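Local atomic coordinates of 4-hydroxybenzoyl-CoA thioesterase (Pseudomonas sp. CBS3, PDB entry 1LO7), a protein that hydrolyses 4-hydroxybenzoyl-CoA to 4-hydroxybenzoate and coenzyme A, the last step in converting 4-chlorobenzoate to 4-hydroxybenzoate. Residues Leu31-Phe39 with Ser91-Ser99. Residues are numbered along the deposited sequence; the frame is centred on the assembly and turned at random.
Sequences LDAASRNYF and SFVQRHSVS. With 4CO (4-hydroxyphenacyl coenzyme A), chain B.
The carbonyl oxygen of Leu31 accepts the helical bond from Ser35 N at 2.8 Å, and the imidazole of His96 lies against the same turn, with His96 CE1 3.6 Å from Leu31 O. Leu31 lays its CB over one face of that ring and, in one of its two modelled conformers, brings its CG to 3.7 Å from His96 CD2, while its CD1 reaches Val98 CG2. Ala34, small enough to let the strand come near, adds its methyl beside ND1. Histidine suits this buried place because one face takes Leu31 while the CE1 corner turns to the helix backbone, and both nitrogens remain for polar partners: ND1 bonds to Thr82 and NE2 to Glu115, on the two neighbouring strands, which together fix the ring's rotation. With an alanine in place of His96, a gap would probably open beneath Leu31, and Thr82 and Glu115 would each lose this partner. One turn further along the helix, the extended side chain of Gln94 reaches between Ser35 and Tyr38, its amide nearly perpendicular to the tyrosine ring. Beyond it, the edge of Phe39 meets the face of Phe92 in an offset T-shaped stack, centroids 5.5 Å apart and planes at 82°; Phe92 turns to it with CG between its backbone N and carbonyl carbon (chi1 60°), and Phe119 joins both rings. Both segments also reach the ligand: Ser91 N donates to phosphate oxygen O9A at 2.9 Å, and Asp32 OD1, salt-bridged to Arg117, lies 3.4 Å from ring carbon C6B. A long helix crossing a curled antiparallel sheet, here at 119° to strand 91-99, is the hallmark of the hot dog fold.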
loop_
_atom_site.group_PDB
_atom_site.type_symbol
_atom_site.label_atom_id
_atom_site.label_comp_id
_atom_site.label_asym_id
_atom_site.label_seq_id
_atom_site.Cartn_x
_atom_site.Cartn_y
_atom_site.Cartn_z
ATOM N N LEU A 31 -0.301 -2.806 -12.371
ATOM C CA LEU A 31 0.084 -3.829 -13.344
ATOM C C LEU A 31 -0.505 -5.172 -12.904
ATOM O O LEU A 31 -1.028 -5.928 -13.687
ATOM C CB LEU A 31 1.619 -3.934 -13.482
ATOM C CG LEU A 31 2.174 -3.141 -14.675
ATOM C CD1 LEU A 31 1.261 -1.987 -15.049
ATOM C CD2 LEU A 31 3.594 -2.660 -14.403
ATOM N N ASP A 32 -0.448 -5.450 -11.589
ATOM C CA ASP A 32 -1.007 -6.707 -11.077
ATOM C C ASP A 32 -2.520 -6.784 -11.294
ATOM O O ASP A 32 -3.077 -7.854 -11.633
ATOM C CB ASP A 32 -0.631 -6.944 -9.608
ATOM C CG ASP A 32 -0.855 -8.388 -9.266
ATOM O OD1 ASP A 32 -0.292 -9.273 -9.890
ATOM O OD2 ASP A 32 -1.683 -8.609 -8.262
ATOM N N ALA A 33 -3.214 -5.645 -11.120
ATOM C CA ALA A 33 -4.660 -5.668 -11.333
ATOM C C ALA A 33 -4.930 -5.842 -12.828
ATOM O O ALA A 33 -5.844 -6.559 -13.261
ATOM C CB ALA A 33 -5.280 -4.347 -10.846
ATOM N N ALA A 34 -4.109 -5.166 -13.658
ATOM C CA ALA A 34 -4.336 -5.287 -15.112
ATOM C C ALA A 34 -4.045 -6.731 -15.574
ATOM O O ALA A 34 -4.665 -7.254 -16.476
ATOM C CB ALA A 34 -3.443 -4.321 -15.880
ATOM N N SER A 35 -3.058 -7.385 -14.962
ATOM C CA SER A 35 -2.718 -8.778 -15.328
ATOM C C SER A 35 -3.908 -9.727 -15.100
ATOM O O SER A 35 -4.251 -10.593 -15.921
ATOM C CB SER A 35 -1.541 -9.248 -14.455
ATOM O OG SER A 35 -1.329 -10.659 -14.565
ATOM N N ARG A 36 -4.528 -9.565 -13.933
ATOM C CA ARG A 36 -5.640 -10.420 -13.556
ATOM C C ARG A 36 -6.868 -10.054 -14.365
ATOM O O ARG A 36 -7.648 -10.935 -14.749
ATOM C CB ARG A 36 -5.944 -10.292 -12.073
ATOM C CG ARG A 36 -6.697 -11.512 -11.541
ATOM C CD ARG A 36 -6.927 -11.410 -10.035
ATOM N NE ARG A 36 -7.810 -10.264 -9.691
ATOM C CZ ARG A 36 -9.147 -10.295 -9.746
ATOM N NH1 ARG A 36 -9.834 -11.371 -10.090
ATOM N NH2 ARG A 36 -9.820 -9.192 -9.433
ATOM N N ASN A 37 -7.044 -8.744 -14.584
ATOM C CA ASN A 37 -8.171 -8.249 -15.361
ATOM C C ASN A 37 -8.153 -8.867 -16.769
ATOM O O ASN A 37 -9.206 -9.176 -17.387
ATOM C CB ASN A 37 -8.114 -6.696 -15.454
ATOM C CG ASN A 37 -9.285 -6.153 -16.306
ATOM O OD1 ASN A 37 -10.455 -6.142 -15.838
ATOM N ND2 ASN A 37 -8.998 -5.739 -17.530
ATOM N N TYR A 38 -6.925 -9.027 -17.303
ATOM C CA TYR A 38 -6.769 -9.618 -18.640
ATOM C C TYR A 38 -7.354 -11.009 -18.630
ATOM O O TYR A 38 -8.174 -11.354 -19.456
ATOM C CB TYR A 38 -5.266 -9.718 -18.962
ATOM C CG TYR A 38 -4.967 -10.477 -20.224
ATOM C CD1 TYR A 38 -4.983 -9.842 -21.471
ATOM C CD2 TYR A 38 -4.650 -11.835 -20.161
ATOM C CE1 TYR A 38 -4.695 -10.549 -22.642
ATOM C CE2 TYR A 38 -4.358 -12.564 -21.316
ATOM C CZ TYR A 38 -4.387 -11.912 -22.549
ATOM O OH TYR A 38 -4.099 -12.663 -23.660
ATOM N N PHE A 39 -6.944 -11.831 -17.663
ATOM C CA PHE A 39 -7.465 -13.180 -17.622
ATOM C C PHE A 39 -8.977 -13.215 -17.380
ATOM O O PHE A 39 -9.670 -14.035 -18.016
ATOM C CB PHE A 39 -6.722 -14.004 -16.540
ATOM C CG PHE A 39 -5.287 -14.246 -16.944
ATOM C CD1 PHE A 39 -5.031 -14.938 -18.123
ATOM C CD2 PHE A 39 -4.198 -13.786 -16.192
ATOM C CE1 PHE A 39 -3.724 -15.186 -18.548
ATOM C CE2 PHE A 39 -2.881 -14.013 -16.611
ATOM C CZ PHE A 39 -2.645 -14.728 -17.787
ATOM N N SER A 91 5.905 -20.810 -18.429
ATOM C CA SER A 91 5.792 -19.369 -18.227
ATOM C C SER A 91 5.200 -18.646 -19.396
ATOM O O SER A 91 5.068 -19.207 -20.471
ATOM C CB SER A 91 7.183 -18.769 -17.970
ATOM O OG SER A 91 8.070 -18.968 -19.093
ATOM N N PHE A 92 4.887 -17.368 -19.192
ATOM C CA PHE A 92 4.371 -16.557 -20.274
ATOM C C PHE A 92 4.837 -15.114 -20.008
ATOM O O PHE A 92 5.092 -14.727 -18.851
ATOM C CB PHE A 92 2.841 -16.699 -20.421
ATOM C CG PHE A 92 2.073 -16.269 -19.174
ATOM C CD1 PHE A 92 1.684 -17.208 -18.205
ATOM C CD2 PHE A 92 1.744 -14.923 -18.944
ATOM C CE1 PHE A 92 0.997 -16.827 -17.046
ATOM C CE2 PHE A 92 1.046 -14.530 -17.792
ATOM C CZ PHE A 92 0.663 -15.483 -16.838
ATOM N N VAL A 93 4.936 -14.356 -21.070
ATOM C CA VAL A 93 5.377 -12.982 -20.970
ATOM C C VAL A 93 4.146 -12.155 -21.175
ATOM O O VAL A 93 3.483 -12.273 -22.201
ATOM C CB VAL A 93 6.435 -12.646 -22.048
ATOM C CG1 VAL A 93 6.818 -11.161 -21.935
ATOM C CG2 VAL A 93 7.708 -13.521 -21.969
ATOM N N GLN A 94 3.833 -11.342 -20.162
ATOM C CA GLN A 94 2.676 -10.471 -20.211
ATOM C C GLN A 94 3.182 -9.011 -20.286
ATOM O O GLN A 94 3.899 -8.535 -19.402
ATOM C CB GLN A 94 1.754 -10.666 -18.973
ATOM C CG GLN A 94 0.346 -10.096 -19.154
ATOM C CD GLN A 94 -0.594 -10.586 -18.047
ATOM O OE1 GLN A 94 -1.802 -10.783 -18.266
ATOM N NE2 GLN A 94 -0.050 -10.807 -16.868
ATOM N N ARG A 95 2.811 -8.343 -21.353
ATOM C CA ARG A 95 3.239 -6.971 -21.557
ATOM C C ARG A 95 2.139 -5.988 -21.197
ATOM O O ARG A 95 0.952 -6.196 -21.521
ATOM C CB ARG A 95 3.646 -6.748 -23.028
ATOM C CG ARG A 95 3.842 -5.238 -23.341
ATOM C CD ARG A 95 4.610 -4.999 -24.633
ATOM N NE ARG A 95 5.975 -5.486 -24.505
ATOM C CZ ARG A 95 6.864 -5.415 -25.486
ATOM N NH1 ARG A 95 6.559 -4.898 -26.675
ATOM N NH2 ARG A 95 8.071 -5.878 -25.274
ATOM N N HIS A 96 2.551 -4.894 -20.520
ATOM C CA HIS A 96 1.625 -3.852 -20.137
ATOM C C HIS A 96 2.145 -2.488 -20.590
ATOM O O HIS A 96 3.298 -2.157 -20.307
ATOM C CB HIS A 96 1.409 -3.756 -18.634
ATOM C CG HIS A 96 1.111 -5.025 -17.916
ATOM N ND1 HIS A 96 -0.169 -5.497 -17.814
ATOM C CD2 HIS A 96 1.942 -5.840 -17.227
ATOM C CE1 HIS A 96 -0.107 -6.602 -17.090
ATOM N NE2 HIS A 96 1.162 -6.849 -16.744
ATOM N N SER A 97 1.321 -1.723 -21.305
ATOM C CA SER A 97 1.715 -0.380 -21.733
ATOM C C SER A 97 0.790 0.607 -21.029
ATOM O O SER A 97 -0.448 0.490 -21.124
ATOM C CB SER A 97 1.638 -0.234 -23.230
ATOM O OG SER A 97 2.480 -1.252 -23.778
ATOM N N VAL A 98 1.385 1.575 -20.301
ATOM C CA VAL A 98 0.612 2.565 -19.530
ATOM C C VAL A 98 0.764 3.950 -20.160
ATOM O O VAL A 98 1.883 4.451 -20.363
ATOM C CB VAL A 98 1.094 2.657 -18.062
ATOM C CG1 VAL A 98 0.222 3.646 -17.271
ATOM C CG2 VAL A 98 1.089 1.261 -17.409
ATOM N N SER A 99 -0.374 4.555 -20.456
ATOM C CA SER A 99 -0.315 5.866 -21.058
ATOM C C SER A 99 -1.291 6.804 -20.407
ATOM O O SER A 99 -2.194 6.408 -19.672
ATOM C CB SER A 99 -0.627 5.808 -22.546
ATOM O OG SER A 99 -1.929 5.320 -22.752
HETATM N N1A 4CO B . 13.287 -15.242 -15.804
HETATM C C2A 4CO B . 12.576 -15.872 -16.786
HETATM N N3A 4CO B . 11.846 -16.951 -16.672
HETATM C C4A 4CO B . 11.829 -17.422 -15.407
HETATM C C5A 4CO B . 12.509 -16.899 -14.321
HETATM C C6A 4CO B . 13.267 -15.740 -14.543
HETATM N N6A 4CO B . 13.950 -15.141 -13.590
HETATM N N7A 4CO B . 12.279 -17.657 -13.176
HETATM C C8A 4CO B . 11.472 -18.643 -13.587
HETATM N N9A 4CO B . 11.191 -18.559 -14.925
HETATM C C1D 4CO B . 10.424 -19.500 -15.747
HETATM C C2D 4CO B . 11.180 -20.808 -15.961
HETATM O O2D 4CO B . 12.176 -20.684 -16.978
HETATM C C3D 4CO B . 10.033 -21.681 -16.441
HETATM O O3D 4CO B . 9.579 -21.246 -17.697
HETATM P P3D 4CO B . 9.350 -22.246 -18.899
HETATM O O7A 4CO B . 10.643 -22.447 -19.520
HETATM O O8A 4CO B . 8.776 -23.501 -18.405
HETATM O O9A 4CO B . 8.361 -21.556 -19.878
HETATM C C4D 4CO B . 8.967 -21.244 -15.441
HETATM O O4D 4CO B . 9.353 -19.908 -14.994
HETATM C C5D 4CO B . 8.687 -22.161 -14.287
HETATM O O5D 4CO B . 9.833 -22.141 -13.432
HETATM P P1A 4CO B . 10.426 -23.526 -12.936
HETATM O O1A 4CO B . 11.686 -23.133 -12.287
HETATM O O2A 4CO B . 10.615 -24.467 -14.017
HETATM O O3A 4CO B . 9.449 -24.178 -11.966
HETATM P P2A 4CO B . 9.318 -24.080 -10.371
HETATM O O4A 4CO B . 8.056 -24.768 -10.026
HETATM O O5A 4CO B . 10.445 -24.793 -9.773
HETATM O O6A 4CO B . 9.511 -22.550 -9.796
HETATM C CBP 4CO B . 8.280 -20.804 -8.843
HETATM C CCP 4CO B . 8.513 -21.618 -10.118
HETATM C CDP 4CO B . 7.872 -21.712 -7.671
HETATM C CEP 4CO B . 7.255 -19.709 -9.107
HETATM C CAP 4CO B . 9.601 -20.231 -8.303
HETATM O OAP 4CO B . 10.234 -19.427 -9.300
HETATM C C9P 4CO B . 9.338 -19.185 -7.221
HETATM O O9P 4CO B . 8.841 -19.511 -6.164
HETATM N N8P 4CO B . 9.613 -17.800 -7.551
HETATM C C7P 4CO B . 9.104 -16.871 -6.536
HETATM C C6P 4CO B . 7.679 -16.396 -6.856
HETATM C C5P 4CO B . 7.359 -15.177 -5.983
HETATM O O5P 4CO B . 7.430 -15.206 -4.759
HETATM N N4P 4CO B . 6.948 -14.028 -6.754
HETATM C C3P 4CO B . 6.747 -12.803 -5.992
HETATM C C2P 4CO B . 5.461 -12.839 -5.211
HETATM S S1P 4CO B . 4.113 -13.692 -6.030
HETATM O O1B 4CO B . 2.188 -11.053 -6.038
HETATM C C1B 4CO B . 1.894 -12.235 -6.017
HETATM C C2B 4CO B . 0.855 -12.741 -6.922
HETATM C C3B 4CO B . 0.514 -14.115 -6.875
HETATM C C4B 4CO B . -0.485 -14.604 -7.712
HETATM C C5B 4CO B . -1.166 -13.722 -8.578
HETATM O O2B 4CO B . -2.225 -14.185 -9.387
HETATM C C6B 4CO B . -0.795 -12.349 -8.633
HETATM C C7B 4CO B . 0.223 -11.855 -7.795
HETATM C CB 4CO B . 2.599 -13.185 -5.121
#